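Local coordinates for putative polysaccharide deacetylase (Bdellovibrio bacteriovorus HD100, PDB 5JP6), which probably removes acetyl groups from peptidoglycan as a zinc-dependent carbohydrate esterase of family 4, acting on carbon-nitrogen bonds other than peptide bonds, at residues M155-R163 with K292-N302. The protein carries 1 engineered substitution. Numbering follows the deposited sequence.
Sequences MSNGYMAVR and KTKSTGEFAWN
Met155 lays its flexible, apolar thioether over Gly297, where no side chain competes with the sulfur, and, extended beyond CG, brings CE to the edge of the Phe299 ring, 3.8 Å from CZ. The Ser156 carbonyl accepts a hydrogen bond from Ser295 OG at 2.6 Å, the donor tilted from the carbonyl plane. Because Ser295 is the positive-phi C' residue of the Schellman motif that ends helix 285-293, its OG bond ties the first segment to that helix end. The aliphatic chain of Lys292, bent at its last two torsions, curls until NZ lies 2.5 Å from Asn157 O, too short for an ordinary hydrogen bond, so the exact length is doubtful. Gly158 takes a positive phi of 82° and, having no side chain, lets its CA lie against Lys292 CG at 4.1 Å. A water bridges Tyr159 N and Thr296 O where direct backbone bonds do not yet join the segments.

From Tyr159 O onward the backbones pair in parallel, adding short strand 160-161 beside strand 297-299 in the parallel sheet of this NodB-type deacetylase; Ala161 N donates to Glu298 O with an N-H...O angle of 175°, and its O accepts from Ala300 N. The Tyr159 ring turns its edge toward the face of Phe299, planes at 63°, while Tyr159 OH bonds Asp165. Met160 bends at chi2 and chi3, placing SD 3.3 Å from Glu298 CD and CE on Ala300 CB; Lys288 forms a salt bridge with that carboxylate. Ala161 is small enough to set CB over the Phe299 face, 3.9 Å from its centroid. Branched Val162 leans CG1 toward Asn302 CB. Arg163 spreads one guanidinium face over that CB; Gln327 OE1 accepts from Arg163 NH2 and Asn302 ND2, and Ile331 N donates to Asn302 OD1, fixing the amide.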
ATOM      1  N   MET A 155       3.477 -22.678   7.988  1.00 22.69           N
ATOM      2  CA  MET A 155       2.220 -22.285   7.421  1.00 23.80           C
ATOM      3  C   MET A 155       1.444 -23.461   6.804  1.00 23.17           C
ATOM      4  O   MET A 155       0.404 -23.282   6.209  1.00 26.63           O
ATOM      5  CB  MET A 155       2.446 -21.075   6.490  1.00 28.20           C
ATOM      6  CG  MET A 155       3.009 -19.827   7.355  1.00 26.48           C
ATOM      7  SD  MET A 155       3.192 -18.568   6.329  1.00 34.70           S
ATOM      8  CE  MET A 155       4.409 -17.659   7.172  1.00 24.96           C
ATOM      9  N   SER A 156       1.925 -24.683   7.047  1.00 23.38           N
ATOM     10  CA  SER A 156       1.360 -25.859   6.395  1.00 24.02           C
ATOM     11  C   SER A 156      -0.109 -26.131   6.758  1.00 23.20           C
ATOM     12  O   SER A 156      -0.886 -26.624   5.931  1.00 27.41           O
ATOM     13  CB  SER A 156       2.208 -27.080   6.698  1.00 26.61           C
ATOM     14  OG  SER A 156       2.186 -27.395   8.096  1.00 26.51           O
ATOM     15  N   ASN A 157      -0.484 -25.805   7.988  1.00 24.74           N
ATOM     16  CA  ASN A 157      -1.951 -25.812   8.320  0.50 28.82           C
ATOM     17  C   ASN A 157      -2.337 -24.435   8.799  1.00 30.28           C
ATOM     18  O   ASN A 157      -3.132 -24.251   9.702  1.00 33.75           O
ATOM     19  CB  ASN A 157      -2.437 -26.938   9.282  0.50 32.06           C
ATOM     20  CG  ASN A 157      -3.995 -26.936   9.499  0.50 30.05           C
ATOM     21  OD1 ASN A 157      -4.802 -27.180   8.567  0.50 22.70           O
ATOM     22  ND2 ASN A 157      -4.412 -26.625  10.736  0.50 34.01           N
ATOM     23  N   GLY A 158      -1.827 -23.444   8.069  1.00 27.19           N
ATOM     24  CA  GLY A 158      -2.149 -22.046   8.290  1.00 28.24           C
ATOM     25  C   GLY A 158      -1.320 -21.455   9.411  1.00 26.11           C
ATOM     26  O   GLY A 158      -0.489 -22.121  10.048  1.00 30.35           O
ATOM     27  N   TYR A 159      -1.598 -20.200   9.704  1.00 25.14           N
ATOM     28  CA  TYR A 159      -0.836 -19.444  10.681  1.00 24.22           C
ATOM     29  C   TYR A 159      -1.521 -18.099  10.831  1.00 23.17           C
ATOM     30  O   TYR A 159      -1.762 -17.421   9.838  1.00 29.71           O
ATOM     31  CB  TYR A 159       0.611 -19.253  10.199  1.00 24.06           C
ATOM     32  CG  TYR A 159       1.440 -18.344  11.051  1.00 23.97           C
ATOM     33  CD1 TYR A 159       1.725 -18.663  12.351  1.00 27.72           C
ATOM     34  CD2 TYR A 159       1.968 -17.172  10.545  1.00 23.88           C
ATOM     35  CE1 TYR A 159       2.507 -17.828  13.140  1.00 27.54           C
ATOM     36  CE2 TYR A 159       2.757 -16.347  11.324  1.00 26.25           C
ATOM     37  CZ  TYR A 159       3.012 -16.671  12.616  1.00 25.63           C
ATOM     38  OH  TYR A 159       3.762 -15.842  13.401  1.00 28.86           O
ATOM     39  N   MET A 160      -1.844 -17.699  12.056  1.00 25.55           N
ATOM     40  CA  MET A 160      -2.507 -16.428  12.272  1.00 25.71           C
ATOM     41  C   MET A 160      -1.518 -15.475  12.924  1.00 25.58           C
ATOM     42  O   MET A 160      -1.074 -15.710  14.053  1.00 30.83           O
ATOM     43  CB  MET A 160      -3.694 -16.616  13.218  1.00 29.31           C
ATOM     44  CG  MET A 160      -4.400 -15.306  13.622  1.00 33.15           C
ATOM     45  SD  MET A 160      -5.343 -14.663  12.228  1.00 33.13           S
ATOM     46  CE  MET A 160      -4.807 -12.931  12.239  1.00 34.34           C
ATOM     47  N   ALA A 161      -1.159 -14.414  12.188  1.00 23.85           N
ATOM     48  CA  ALA A 161      -0.164 -13.460  12.641  1.00 25.50           C
ATOM     49  C   ALA A 161      -0.830 -12.150  13.001  1.00 22.73           C
ATOM     50  O   ALA A 161      -1.507 -11.509  12.157  1.00 24.41           O
ATOM     51  CB  ALA A 161       0.881 -13.235  11.569  1.00 27.65           C
ATOM     52  N   VAL A 162      -0.587 -11.734  14.235  1.00 25.68           N
ATOM     53  CA  VAL A 162      -0.955 -10.398  14.683  1.00 24.47           C
ATOM     54  C   VAL A 162       0.337  -9.647  14.982  1.00 24.76           C
ATOM     55  O   VAL A 162       0.660  -8.690  14.289  1.00 25.34           O
ATOM     56  CB  VAL A 162      -1.927 -10.427  15.889  1.00 28.37           C
ATOM     57  CG1 VAL A 162      -2.198  -9.007  16.349  1.00 29.19           C
ATOM     58  CG2 VAL A 162      -3.246 -11.071  15.469  1.00 30.34           C
ATOM     59  N   ARG A 163       1.086 -10.121  15.979  1.00 25.30           N
ATOM     60  CA  ARG A 163       2.426  -9.615  16.276  1.00 24.19           C
ATOM     61  C   ARG A 163       3.483 -10.491  15.628  1.00 26.13           C
ATOM     62  O   ARG A 163       4.629 -10.102  15.554  1.00 28.50           O
ATOM     63  CB  ARG A 163       2.662  -9.518  17.782  1.00 25.81           C
ATOM     64  CG  ARG A 163       1.756  -8.462  18.417  1.00 29.78           C
ATOM     65  CD  ARG A 163       1.846  -8.329  19.943  1.00 34.88           C
ATOM     66  NE  ARG A 163       0.994  -7.190  20.341  1.00 39.89           N
ATOM     67  CZ  ARG A 163      -0.361  -7.130  20.243  1.00 42.14           C
ATOM     68  NH1 ARG A 163      -1.106  -8.178  19.851  1.00 45.70           N
ATOM     69  NH2 ARG A 163      -1.003  -6.012  20.576  1.00 44.25           N
ATOM     70  N   LYS A 292      -6.471 -21.970   6.209  1.00 19.86           N
ATOM     71  CA  LYS A 292      -5.719 -23.023   6.865  1.00 20.53           C
ATOM     72  C   LYS A 292      -5.711 -24.291   6.013  1.00 20.89           C
ATOM     73  O   LYS A 292      -4.661 -24.892   5.816  1.00 21.89           O
ATOM     74  CB  LYS A 292      -6.242 -23.315   8.264  1.00 23.30           C
ATOM     75  CG  LYS A 292      -6.186 -22.123   9.213  1.00 25.97           C
ATOM     76  CD  LYS A 292      -6.771 -22.480  10.557  1.00 31.05           C
ATOM     77  CE  LYS A 292      -6.112 -23.616  11.243  1.00 40.47           C
ATOM     78  NZ  LYS A 292      -4.656 -23.384  11.423  1.00 53.61           N
ATOM     79  N   THR A 293      -6.868 -24.665   5.479  1.00 19.38           N
ATOM     80  CA  THR A 293      -6.948 -25.806   4.562  1.00 19.47           C
ATOM     81  C   THR A 293      -6.007 -25.608   3.366  1.00 21.62           C
ATOM     82  O   THR A 293      -5.337 -26.554   2.905  1.00 22.22           O
ATOM     83  CB  THR A 293      -8.392 -26.049   4.146  1.00 20.66           C
ATOM     84  OG1 THR A 293      -9.132 -26.422   5.308  1.00 21.11           O
ATOM     85  CG2 THR A 293      -8.506 -27.172   3.082  1.00 22.80           C
ATOM     86  N   LYS A 294      -5.918 -24.365   2.906  1.00 20.88           N
ATOM     87  CA  LYS A 294      -5.067 -24.017   1.772  1.00 20.05           C
ATOM     88  C   LYS A 294      -3.653 -23.632   2.165  1.00 19.34           C
ATOM     89  O   LYS A 294      -2.924 -23.093   1.343  1.00 19.78           O
ATOM     90  CB  LYS A 294      -5.740 -22.924   0.932  1.00 20.97           C
ATOM     91  CG  LYS A 294      -7.107 -23.334   0.389  1.00 22.83           C
ATOM     92  CD  LYS A 294      -7.034 -24.520  -0.547  1.00 23.06           C
ATOM     93  CE  LYS A 294      -8.402 -24.950  -1.040  1.00 26.71           C
ATOM     94  NZ  LYS A 294      -8.313 -26.150  -1.924  1.00 27.54           N
ATOM     95  N   SER A 295      -3.240 -23.968   3.380  1.00 19.31           N
ATOM     96  CA  SER A 295      -1.838 -23.877   3.805  1.00 20.65           C
ATOM     97  C   SER A 295      -1.261 -22.478   3.537  1.00 20.52           C
ATOM     98  O   SER A 295      -0.136 -22.320   3.069  1.00 22.65           O
ATOM     99  CB  SER A 295      -0.994 -24.968   3.122  1.00 21.25           C
ATOM    100  OG  SER A 295      -1.480 -26.272   3.414  1.00 21.97           O
ATOM    101  N   THR A 296      -2.058 -21.464   3.894  1.00 18.78           N
ATOM    102  CA  THR A 296      -1.681 -20.094   3.666  1.00 20.40           C
ATOM    103  C   THR A 296      -1.864 -19.309   4.960  1.00 19.54           C
ATOM    104  O   THR A 296      -2.940 -19.363   5.583  1.00 21.28           O
ATOM    105  CB  THR A 296      -2.524 -19.459   2.529  1.00 20.17           C
ATOM    106  OG1 THR A 296      -2.334 -20.224   1.315  1.00 21.32           O
ATOM    107  CG2 THR A 296      -2.167 -18.048   2.273  1.00 21.42           C
ATOM    108  N   GLY A 297      -0.813 -18.606   5.369  1.00 19.38           N
ATOM    109  CA  GLY A 297      -0.868 -17.803   6.597  1.00 20.01           C
ATOM    110  C   GLY A 297      -1.758 -16.579   6.405  1.00 19.67           C
ATOM    111  O   GLY A 297      -1.824 -16.030   5.318  1.00 20.60           O
ATOM    112  N   GLU A 298      -2.444 -16.201   7.485  1.00 19.95           N
ATOM    113  CA  GLU A 298      -3.352 -15.073   7.581  1.00 19.16           C
ATOM    114  C   GLU A 298      -2.658 -14.005   8.395  1.00 19.02           C
ATOM    115  O   GLU A 298      -2.379 -14.178   9.574  1.00 21.12           O
ATOM    116  CB  GLU A 298      -4.665 -15.493   8.257  1.00 22.05           C
ATOM    117  CG  GLU A 298      -5.674 -14.366   8.429  1.00 23.07           C
ATOM    118  CD  GLU A 298      -6.870 -14.735   9.273  1.00 24.62           C
ATOM    119  OE1 GLU A 298      -7.089 -15.986   9.462  1.00 26.10           O
ATOM    120  OE2 GLU A 298      -7.618 -13.870   9.705  1.00 25.65           O
ATOM    121  N   PHE A 299      -2.405 -12.870   7.774  1.00 19.52           N
ATOM    122  CA  PHE A 299      -1.600 -11.817   8.396  1.00 20.24           C
ATOM    123  C   PHE A 299      -2.483 -10.618   8.682  1.00 19.49           C
ATOM    124  O   PHE A 299      -2.937  -9.902   7.766  1.00 20.39           O
ATOM    125  CB  PHE A 299      -0.408 -11.447   7.509  1.00 19.01           C
ATOM    126  CG  PHE A 299       0.714 -12.430   7.628  1.00 20.01           C
ATOM    127  CD1 PHE A 299       0.615 -13.698   7.018  1.00 21.26           C
ATOM    128  CD2 PHE A 299       1.838 -12.150   8.404  1.00 23.25           C
ATOM    129  CE1 PHE A 299       1.589 -14.629   7.193  1.00 23.77           C
ATOM    130  CE2 PHE A 299       2.835 -13.103   8.548  1.00 25.94           C
ATOM    131  CZ  PHE A 299       2.694 -14.337   7.939  1.00 24.80           C
ATOM    132  N   ALA A 300      -2.661 -10.344   9.968  1.00 21.94           N
ATOM    133  CA  ALA A 300      -3.252  -9.093  10.414  1.00 21.88           C
ATOM    134  C   ALA A 300      -2.032  -8.202  10.782  1.00 21.43           C
ATOM    135  O   ALA A 300      -0.992  -8.283  10.136  1.00 21.48           O
ATOM    136  CB  ALA A 300      -4.203  -9.349  11.568  1.00 22.50           C
ATOM    137  N   TRP A 301      -2.150  -7.335  11.769  1.00 20.74           N
ATOM    138  CA  TRP A 301      -1.079  -6.397  12.153  1.00 20.47           C
ATOM    139  C   TRP A 301      -1.450  -5.877  13.552  1.00 22.35           C
ATOM    140  O   TRP A 301      -2.594  -6.009  13.992  1.00 24.12           O
ATOM    141  CB  TRP A 301      -0.935  -5.206  11.177  1.00 20.50           C
ATOM    142  CG  TRP A 301      -2.168  -4.348  11.123  1.00 22.49           C
ATOM    143  CD1 TRP A 301      -2.395  -3.212  11.860  1.00 26.31           C
ATOM    144  CD2 TRP A 301      -3.324  -4.560  10.330  1.00 24.37           C
ATOM    145  NE1 TRP A 301      -3.639  -2.731  11.587  1.00 31.19           N
ATOM    146  CE2 TRP A 301      -4.231  -3.530  10.646  1.00 27.10           C
ATOM    147  CE3 TRP A 301      -3.700  -5.533   9.394  1.00 25.52           C
ATOM    148  CZ2 TRP A 301      -5.461  -3.441  10.060  1.00 31.48           C
ATOM    149  CZ3 TRP A 301      -4.937  -5.425   8.816  1.00 25.93           C
ATOM    150  CH2 TRP A 301      -5.800  -4.394   9.158  1.00 30.07           C
ATOM    151  N   ASN A 302      -0.478  -5.265  14.231  1.00 21.30           N
ATOM    152  CA  ASN A 302      -0.767  -4.572  15.490  1.00 21.23           C
ATOM    153  C   ASN A 302      -0.252  -3.142  15.560  1.00 21.98           C
ATOM    154  O   ASN A 302      -0.583  -2.430  16.487  1.00 25.13           O
ATOM    155  CB  ASN A 302      -0.248  -5.347  16.696  1.00 22.90           C
ATOM    156  CG  ASN A 302       1.252  -5.422  16.728  1.00 22.72           C
ATOM    157  OD1 ASN A 302       1.892  -5.873  15.782  1.00 23.59           O
ATOM    158  ND2 ASN A 302       1.838  -4.969  17.825  1.00 24.71           N
TER
HETATM  159  O   HOH W   1      -3.901 -19.409   8.146  1.00 24.61           O